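Local coordinates for protein afifavidin (Afifella pfennigii, PDB 6HDV) that forms a strong non-covalent complex with biotin and 2-iminobiotin, although its exact biological role remains obscure, at residues S22-D27 against T126-A131; I70-A75 against T87-F92; T104-A109 against E117-S122. All coordinates share one frame; numbering follows the deposited sequence.

Interaction 1. Residues S22-D27 against T126-A131; sequences SWVNQD and TLVNKA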
loop_
_atom_site.group_PDB
_atom_site.type_symbol
_atom_site.label_atom_id
_atom_site.label_comp_id
_atom_site.label_asym_id
_atom_site.label_seq_id
_atom_site.Cartn_x
_atom_site.Cartn_y
_atom_site.Cartn_z
ATOM N N SER A 22 9.938 24.029 8.274
ATOM C CA SER A 22 10.751 23.975 9.453
ATOM C C SER A 22 10.395 25.147 10.380
ATOM O O SER A 22 10.212 26.293 9.907
ATOM C CB SER A 22 12.210 24.012 9.051
ATOM O OG SER A 22 13.051 23.783 10.165
ATOM N N TRP A 23 10.363 24.875 11.696
ATOM C CA TRP A 23 9.895 25.828 12.704
ATOM C C TRP A 23 10.738 25.740 13.967
ATOM O O TRP A 23 11.143 24.653 14.330
ATOM C CB TRP A 23 8.431 25.556 13.105
ATOM C CG TRP A 23 7.502 25.431 11.951
ATOM C CD1 TRP A 23 7.328 24.338 11.152
ATOM C CD2 TRP A 23 6.633 26.457 11.446
ATOM N NE1 TRP A 23 6.429 24.627 10.165
ATOM C CE2 TRP A 23 5.979 25.916 10.319
ATOM C CE3 TRP A 23 6.350 27.772 11.814
ATOM C CZ2 TRP A 23 5.070 26.659 9.563
ATOM C CZ3 TRP A 23 5.430 28.491 11.080
ATOM C CH2 TRP A 23 4.807 27.944 9.961
ATOM N N VAL A 24 10.768 26.863 14.703
ATOM C CA VAL A 24 11.417 27.003 15.987
ATOM C C VAL A 24 10.545 27.920 16.885
ATOM O O VAL A 24 9.986 28.932 16.456
ATOM C CB VAL A 24 12.865 27.541 15.808
ATOM C CG1 VAL A 24 12.931 28.948 15.224
ATOM C CG2 VAL A 24 13.677 27.515 17.090
ATOM N N ASN A 25 10.471 27.566 18.170
ATOM C CA ASN A 25 9.713 28.289 19.142
ATOM C C ASN A 25 10.664 29.094 20.044
ATOM O O ASN A 25 11.886 29.149 19.817
ATOM C CB ASN A 25 8.755 27.348 19.880
ATOM C CG ASN A 25 9.379 26.442 20.918
ATOM O OD1 ASN A 25 10.494 26.645 21.351
ATOM N ND2 ASN A 25 8.623 25.476 21.393
ATOM N N GLN A 26 10.079 29.726 21.066
ATOM C CA GLN A 26 10.768 30.678 21.888
ATOM C C GLN A 26 11.881 29.955 22.653
ATOM O O GLN A 26 12.791 30.594 23.041
ATOM C CB GLN A 26 9.808 31.455 22.820
ATOM C CG GLN A 26 9.168 30.619 23.925
ATOM C CD GLN A 26 8.231 29.530 23.445
ATOM O OE1 GLN A 26 7.656 29.610 22.358
ATOM N NE2 GLN A 26 8.057 28.497 24.268
ATOM N N ASP A 27 11.746 28.653 22.918
ATOM C CA ASP A 27 12.680 27.914 23.760
ATOM C C ASP A 27 13.787 27.270 22.902
ATOM O O ASP A 27 14.625 26.481 23.411
ATOM C CB ASP A 27 11.992 26.755 24.485
ATOM C CG ASP A 27 10.914 27.099 25.507
ATOM O OD1 ASP A 27 11.083 28.130 26.185
ATOM O OD2 ASP A 27 9.907 26.298 25.630
ATOM N N THR A 126 8.021 30.034 14.913
ATOM C CA THR A 126 8.291 30.904 13.824
ATOM C C THR A 126 8.926 30.048 12.730
ATOM O O THR A 126 9.713 29.137 12.996
ATOM C CB THR A 126 9.099 32.147 14.241
ATOM O OG1 THR A 126 10.424 31.833 13.865
ATOM C CG2 THR A 126 9.059 32.533 15.711
ATOM N N LEU A 127 8.540 30.346 11.494
ATOM C CA LEU A 127 8.932 29.598 10.349
ATOM C C LEU A 127 10.406 29.849 10.046
ATOM O O LEU A 127 10.841 30.969 10.063
ATOM C CB LEU A 127 8.097 30.072 9.170
ATOM C CG LEU A 127 8.487 29.450 7.837
ATOM C CD1 LEU A 127 8.132 27.967 7.832
ATOM C CD2 LEU A 127 7.842 30.210 6.681
ATOM N N VAL A 128 11.133 28.785 9.704
ATOM C CA VAL A 128 12.548 28.888 9.345
ATOM C C VAL A 128 12.664 28.576 7.856
ATOM O O VAL A 128 12.216 27.547 7.413
ATOM C CB VAL A 128 13.393 27.918 10.187
ATOM C CG1 VAL A 128 14.843 27.870 9.754
ATOM C CG2 VAL A 128 13.307 28.258 11.654
ATOM N N ASN A 129 13.255 29.499 7.108
ATOM C CA ASN A 129 13.459 29.330 5.698
ATOM C C ASN A 129 14.627 28.379 5.503
ATOM O O ASN A 129 15.700 28.671 6.018
ATOM C CB ASN A 129 13.819 30.636 4.988
ATOM C CG ASN A 129 12.655 31.597 4.892
ATOM O OD1 ASN A 129 11.486 31.198 4.808
ATOM N ND2 ASN A 129 12.979 32.875 4.932
ATOM N N LYS A 130 14.377 27.317 4.726
ATOM C CA LYS A 130 15.342 26.268 4.424
ATOM C C LYS A 130 16.649 26.918 3.931
ATOM O O LYS A 130 16.620 27.608 2.909
ATOM C CB LYS A 130 14.743 25.302 3.398
ATOM C CG LYS A 130 15.663 24.186 2.920
ATOM C CD LYS A 130 15.266 23.588 1.579
ATOM C CE LYS A 130 14.599 22.231 1.650
ATOM N NZ LYS A 130 15.525 21.163 1.226
ATOM N N ALA A 131 17.745 26.725 4.696
ATOM C CA ALA A 131 19.086 27.222 4.383
ATOM C C ALA A 131 19.763 26.318 3.338
ATOM O O ALA A 131 19.957 25.129 3.556
ATOM C CB ALA A 131 19.920 27.316 5.639
HETATM O O HOH W 1 10.753 25.490 6.339
#
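The seam that closes the eight-stranded avidin barrel runs between the first strand, at Ser22, Trp23 and Val24, and the last, at Thr126, Leu127 and Val128. Val24 and Thr126 form an antiparallel hydrogen-bonded pair: Thr126 N reaches Val24 O at 2.7 Å, and Val24 N returns to Thr126 O at 3.0 Å. Farther along, Val128 N donates to Ser22 O at 2.7 Å. The return bond of this pair is replaced by a water, which accepts from Ser22 N and donates to Val128 O.

On one face of the sheet Leu127 covers one side of the Trp23 indole. Its CD1 sits over the six-membered ring, 3.8 Å from the centroid and only 14° off the normal, a CH-pi contact; CG placed opposite the backbone N (chi1 175°) sends the leucine branch there. The indole NE1 is hydrogen-bonded to Ser21 OG. On the other face Val24 CG1 meets Val128 CG2 at 3.7 Å, while Ser22 OG turns to Thr80 of the second subunit. Just past the strand, Asn25, probably a biotin ligand, accepts from Asp27 N through OD1 in an Asx turn. First-to-last strand pairing of this kind closes the avidin/streptavidin up-and-down beta barrel.

Interaction 2. Residues I70-A75 against T87-F92; sequences IGFTVA and TSWTGF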
loop_
_atom_site.group_PDB
_atom_site.type_symbol
_atom_site.label_atom_id
_atom_site.label_comp_id
_atom_site.label_asym_id
_atom_site.label_seq_id
_atom_site.Cartn_x
_atom_site.Cartn_y
_atom_site.Cartn_z
ATOM N N ILE A 70 -4.620 24.652 13.332
ATOM C CA ILE A 70 -3.890 23.444 13.438
ATOM C C ILE A 70 -3.929 22.934 14.875
ATOM O O ILE A 70 -3.947 23.720 15.833
ATOM C CB ILE A 70 -2.443 23.677 12.991
ATOM C CG1 ILE A 70 -1.673 22.365 12.849
ATOM C CG2 ILE A 70 -1.712 24.634 13.919
ATOM C CD1 ILE A 70 -0.351 22.563 12.101
ATOM N N GLY A 71 -3.854 21.607 14.986
ATOM C CA GLY A 71 -3.685 20.855 16.222
ATOM C C GLY A 71 -2.765 19.676 15.954
ATOM O O GLY A 71 -2.865 19.062 14.876
ATOM N N PHE A 72 -1.869 19.349 16.894
ATOM C CA PHE A 72 -1.021 18.153 16.726
ATOM C C PHE A 72 -0.580 17.552 18.057
ATOM O O PHE A 72 -0.453 18.246 19.066
ATOM C CB PHE A 72 0.187 18.451 15.861
ATOM C CG PHE A 72 1.025 19.632 16.265
ATOM C CD1 PHE A 72 2.118 19.466 17.093
ATOM C CD2 PHE A 72 0.784 20.889 15.742
ATOM C CE1 PHE A 72 2.912 20.544 17.452
ATOM C CE2 PHE A 72 1.606 21.954 16.059
ATOM C CZ PHE A 72 2.683 21.779 16.905
ATOM N N THR A 73 -0.375 16.239 18.082
ATOM C CA THR A 73 0.158 15.720 19.265
ATOM C C THR A 73 1.495 14.993 19.057
ATOM O O THR A 73 1.810 14.442 17.979
ATOM C CB THR A 73 -0.919 15.020 20.092
ATOM O OG1 THR A 73 -0.637 13.659 20.358
ATOM C CG2 THR A 73 -2.288 15.151 19.505
ATOM N N VAL A 74 2.276 15.024 20.155
ATOM C CA VAL A 74 3.474 14.281 20.302
ATOM C C VAL A 74 3.394 13.368 21.524
ATOM O O VAL A 74 3.255 13.839 22.629
ATOM C CB VAL A 74 4.662 15.219 20.449
ATOM C CG1 VAL A 74 5.933 14.445 20.727
ATOM C CG2 VAL A 74 4.803 16.076 19.226
ATOM N N ALA A 75 3.555 12.062 21.288
ATOM C CA ALA A 75 3.806 11.109 22.356
ATOM C C ALA A 75 5.303 11.096 22.649
ATOM O O ALA A 75 6.053 10.995 21.667
ATOM C CB ALA A 75 3.392 9.748 21.915
ATOM N N THR A 87 1.737 15.446 24.747
ATOM C CA THR A 87 1.439 16.828 24.628
ATOM C C THR A 87 0.671 17.070 23.316
ATOM O O THR A 87 0.986 16.460 22.261
ATOM C CB THR A 87 2.742 17.642 24.574
ATOM O OG1 THR A 87 3.482 17.386 25.759
ATOM C CG2 THR A 87 2.504 19.125 24.382
ATOM N N SER A 88 -0.302 17.986 23.355
ATOM C CA SER A 88 -0.952 18.429 22.146
ATOM C C SER A 88 -0.908 19.937 22.134
ATOM O O SER A 88 -1.051 20.540 23.153
ATOM C CB SER A 88 -2.401 17.938 21.971
ATOM O OG SER A 88 -2.564 16.542 22.253
ATOM N N TRP A 89 -0.680 20.489 20.946
ATOM C CA TRP A 89 -0.668 21.894 20.643
ATOM C C TRP A 89 -1.889 22.190 19.769
ATOM O O TRP A 89 -2.195 21.405 18.819
ATOM C CB TRP A 89 0.585 22.245 19.834
ATOM C CG TRP A 89 1.901 22.173 20.531
ATOM C CD1 TRP A 89 2.636 23.235 20.966
ATOM C CD2 TRP A 89 2.704 21.010 20.785
ATOM N NE1 TRP A 89 3.815 22.821 21.510
ATOM C CE2 TRP A 89 3.891 21.459 21.411
ATOM C CE3 TRP A 89 2.577 19.649 20.499
ATOM C CZ2 TRP A 89 4.922 20.588 21.786
ATOM C CZ3 TRP A 89 3.589 18.798 20.884
ATOM C CH2 TRP A 89 4.735 19.261 21.527
ATOM N N THR A 90 -2.522 23.346 20.006
ATOM C CA THR A 90 -3.555 23.842 19.129
ATOM C C THR A 90 -3.388 25.339 18.916
ATOM O O THR A 90 -3.044 26.095 19.845
ATOM C CB THR A 90 -4.904 23.559 19.760
ATOM O OG1 THR A 90 -4.860 22.269 20.387
ATOM C CG2 THR A 90 -6.025 23.742 18.758
ATOM N N GLY A 91 -3.622 25.813 17.704
ATOM C CA GLY A 91 -3.261 27.216 17.500
ATOM C C GLY A 91 -3.521 27.657 16.096
ATOM O O GLY A 91 -4.238 26.981 15.394
ATOM N N PHE A 92 -2.996 28.830 15.736
ATOM C CA PHE A 92 -3.297 29.437 14.450
ATOM C C PHE A 92 -2.064 30.124 13.908
ATOM O O PHE A 92 -1.224 30.576 14.660
ATOM C CB PHE A 92 -4.407 30.499 14.503
ATOM C CG PHE A 92 -4.254 31.524 15.587
ATOM C CD1 PHE A 92 -4.615 31.227 16.891
ATOM C CD2 PHE A 92 -3.688 32.748 15.322
ATOM C CE1 PHE A 92 -4.440 32.162 17.905
ATOM C CE2 PHE A 92 -3.503 33.674 16.339
ATOM C CZ PHE A 92 -3.897 33.397 17.628
#
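Phe72 and Trp89 face each other across two neighbouring antiparallel strands of the avidin barrel, 70-75 and 87-92. Three hydrogen-bonded pairs set the register, Ile70 with Gly91, Phe72 with Trp89 and Val74 with Thr87, and each is joined by two backbone bonds. The middle pair is representative, with Phe72 N to Trp89 O at 2.8 Å and Trp89 N to Phe72 O at 2.9 Å.

Packing is dense on the face that carries Phe72, Val74, Thr87 and Trp89. The phenyl ring and the five-membered ring of the indole are inclined by only 20°, but displaced laterally on each other, so that little of one lies above the other; what covers the phenyl face is Trp89 CB, 3.8 Å from the ring centroid. A chi1 of 52° swings the phenyl group across to the tryptophan. The far side of the indole is covered by Thr87 CG2, and Val74 CG2 comes to 3.4 Å from Trp89 CZ3. Trp89 NE1 is hydrogen-bonded to Asp123 OD2, and the ring also meets those of Tyr45, Trp106 and Phe125; Thr87, Tyr45 and Asp123 are probable biotin ligands, consistent with this face lining the ligand pocket.

The other face is sparser within the pair of strands. Gly71 opposite Thr90 offers no side chain, and the Thr73-Ser88 pair makes the main side-chain contact there. This sparser face is not open to solvent: the third subunit covers it, its Gly71 packing on Thr73 and its Trp89 on Ser88, whose OG is hydrogen-bonded to Thr90 of that subunit. Between the two strands themselves, the methyl group of Thr90 rests against the backbone opposite, with Thr90 CG2 3.6 Å from Ile70 O.

Interaction 3. Residues T104-A109 against E117-S122; sequences TDWNLA and EIQQGS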
loop_
_atom_site.group_PDB
_atom_site.type_symbol
_atom_site.label_atom_id
_atom_site.label_comp_id
_atom_site.label_asym_id
_atom_site.label_seq_id
_atom_site.Cartn_x
_atom_site.Cartn_y
_atom_site.Cartn_z
ATOM N N THR A 104 0.362 29.102 19.579
ATOM C CA THR A 104 -0.275 27.897 20.148
ATOM C C THR A 104 -0.293 27.899 21.669
ATOM O O THR A 104 0.527 28.574 22.321
ATOM C CB THR A 104 0.466 26.588 19.806
ATOM O OG1 THR A 104 1.749 26.558 20.425
ATOM C CG2 THR A 104 0.672 26.444 18.323
ATOM N N ASP A 105 -1.143 27.004 22.181
ATOM C CA ASP A 105 -1.268 26.646 23.558
ATOM C C ASP A 105 -1.160 25.127 23.608
ATOM O O ASP A 105 -1.566 24.455 22.657
ATOM C CB ASP A 105 -2.641 27.075 24.134
ATOM C CG ASP A 105 -2.795 28.550 24.494
ATOM O OD1 ASP A 105 -1.724 29.249 24.505
ATOM O OD2 ASP A 105 -4.008 29.024 24.800
ATOM N N TRP A 106 -0.701 24.565 24.726
ATOM C CA TRP A 106 -0.494 23.164 24.726
ATOM C C TRP A 106 -0.845 22.596 26.081
ATOM O O TRP A 106 -0.751 23.259 27.091
ATOM C CB TRP A 106 0.968 22.783 24.344
ATOM C CG TRP A 106 2.085 23.473 25.086
ATOM C CD1 TRP A 106 2.832 24.516 24.625
ATOM C CD2 TRP A 106 2.597 23.190 26.403
ATOM N NE1 TRP A 106 3.791 24.860 25.538
ATOM C CE2 TRP A 106 3.679 24.057 26.633
ATOM C CE3 TRP A 106 2.318 22.225 27.361
ATOM C CZ2 TRP A 106 4.432 24.045 27.802
ATOM C CZ3 TRP A 106 3.043 22.214 28.530
ATOM C CH2 TRP A 106 4.102 23.106 28.749
ATOM N N ASN A 107 -1.125 21.302 26.074
ATOM C CA ASN A 107 -1.372 20.575 27.244
ATOM C C ASN A 107 -0.461 19.354 27.267
ATOM O O ASN A 107 -0.394 18.621 26.269
ATOM C CB ASN A 107 -2.843 20.165 27.264
ATOM C CG ASN A 107 -3.765 21.277 27.725
ATOM O OD1 ASN A 107 -3.432 22.013 28.680
ATOM N ND2 ASN A 107 -4.883 21.427 27.015
ATOM N N LEU A 108 0.149 19.116 28.434
ATOM C CA LEU A 108 1.029 18.005 28.694
ATOM C C LEU A 108 0.391 17.103 29.743
ATOM O O LEU A 108 0.199 17.505 30.871
ATOM C CB LEU A 108 2.348 18.553 29.238
ATOM C CG LEU A 108 3.341 17.490 29.671
ATOM C CD1 LEU A 108 3.743 16.624 28.485
ATOM C CD2 LEU A 108 4.572 18.093 30.345
ATOM N N ALA A 109 0.040 15.889 29.355
ATOM C CA ALA A 109 -0.534 14.945 30.294
ATOM C C ALA A 109 0.579 14.002 30.711
ATOM O O ALA A 109 1.300 13.466 29.800
ATOM C CB ALA A 109 -1.729 14.178 29.699
ATOM N N GLU A 117 -2.002 14.126 35.798
ATOM C CA GLU A 117 -2.045 15.554 35.834
ATOM C C GLU A 117 -1.830 16.107 34.414
ATOM O O GLU A 117 -1.293 15.378 33.499
ATOM C CB GLU A 117 -0.933 16.037 36.777
ATOM C CG GLU A 117 -1.358 17.142 37.729
ATOM C CD GLU A 117 -1.608 16.506 39.070
ATOM O OE1 GLU A 117 -0.658 15.819 39.592
ATOM O OE2 GLU A 117 -2.761 16.626 39.540
ATOM N N ILE A 118 -2.220 17.372 34.206
ATOM C CA ILE A 118 -2.109 18.042 32.888
ATOM C C ILE A 118 -1.478 19.421 33.108
ATOM O O ILE A 118 -2.074 20.279 33.786
ATOM C CB ILE A 118 -3.452 18.180 32.143
ATOM C CG1 ILE A 118 -4.152 16.840 31.954
ATOM C CG2 ILE A 118 -3.289 18.893 30.796
ATOM C CD1 ILE A 118 -5.632 16.965 31.632
ATOM N N GLN A 119 -0.290 19.626 32.525
ATOM C CA GLN A 119 0.348 20.909 32.564
ATOM C C GLN A 119 0.004 21.669 31.286
ATOM O O GLN A 119 0.071 21.076 30.218
ATOM C CB GLN A 119 1.873 20.819 32.713
ATOM C CG GLN A 119 2.571 22.189 32.728
ATOM C CD GLN A 119 2.162 23.044 33.915
ATOM O OE1 GLN A 119 1.727 24.201 33.768
ATOM N NE2 GLN A 119 2.263 22.462 35.107
ATOM N N GLN A 120 -0.297 22.981 31.426
ATOM C CA GLN A 120 -0.620 23.846 30.292
ATOM C C GLN A 120 0.547 24.783 30.032
ATOM O O GLN A 120 1.286 25.076 30.939
ATOM C CB GLN A 120 -1.912 24.627 30.524
ATOM C CG GLN A 120 -1.698 25.916 31.295
ATOM C CD GLN A 120 -1.706 25.725 32.789
ATOM O OE1 GLN A 120 -1.598 24.599 33.287
ATOM N NE2 GLN A 120 -1.852 26.835 33.502
ATOM N N GLY A 121 0.671 25.244 28.788
ATOM C CA GLY A 121 1.680 26.226 28.440
ATOM C C GLY A 121 1.333 26.868 27.106
ATOM O O GLY A 121 0.360 26.480 26.489
ATOM N N SER A 122 2.137 27.847 26.686
ATOM C CA SER A 122 2.059 28.466 25.344
ATOM C C SER A 122 3.425 28.402 24.637
ATOM O O SER A 122 4.446 28.816 25.230
ATOM C CB SER A 122 1.571 29.893 25.454
ATOM O OG SER A 122 0.333 29.936 26.153
#
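Trp106 lays the face of its indole over the backbone of Gly121 in the hairpin formed by strands 99-111 and 116-132. Gly121 CA stands 3.6 Å from the centroid of the six-membered ring, 19° off its normal, a CH-pi contact made possible by the bare glycine. The tryptophan reaches it because CG is set between the backbone N and carbonyl carbon (chi1 51°), folding the ring across the neighbouring strand. The same two residues are also joined by Trp106 N to Gly121 O at 2.8 Å and Gly121 N to Trp106 O at 3.0 Å. The indole also meets that of Trp89, while NE1 makes a weak hydrogen bond to Asp123, a probable biotin ligand.

On the other face of the sheet, Asp105 and Ser122 meet through their polar ends. Ser122 OG donates to Asp105 OD1 at 2.7 Å, approaching from above the carboxylate plane, 39° out of it. Farther along, Asn107 OD1 is 3.5 Å from Gln120 CB, and Asn107 CB lies 3.8 Å from Ile118 CG2. The chemistry thus differs between the faces: an aromatic face in CH-pi contact with a glycine, next to the probable biotin site, and on the other a serine bond that probably helps stabilise the aspartate's negative charge.

Overall arrangement
All three contacts belong to one closed antiparallel barrel, whose strand order follows the chain. Interaction 1 joins the chain's first and last strands, so interactions 2 and 3 are nested within the loop it closes; these two follow in series. Interactions 2 and 3 are neighbours, with centres 10 Å apart, because strands 85-96 and 99-111 are adjacent. Interaction 1 lies farther off, its centre 16 Å from that of interaction 2 and 21 Å from that of interaction 3, yet it shares strand 116-132 with the latter. Interactions 2 and 3 both touch the third subunit, and 1 and 3 the second, so strands that carry probable biotin-site residues also contact neighbouring subunits.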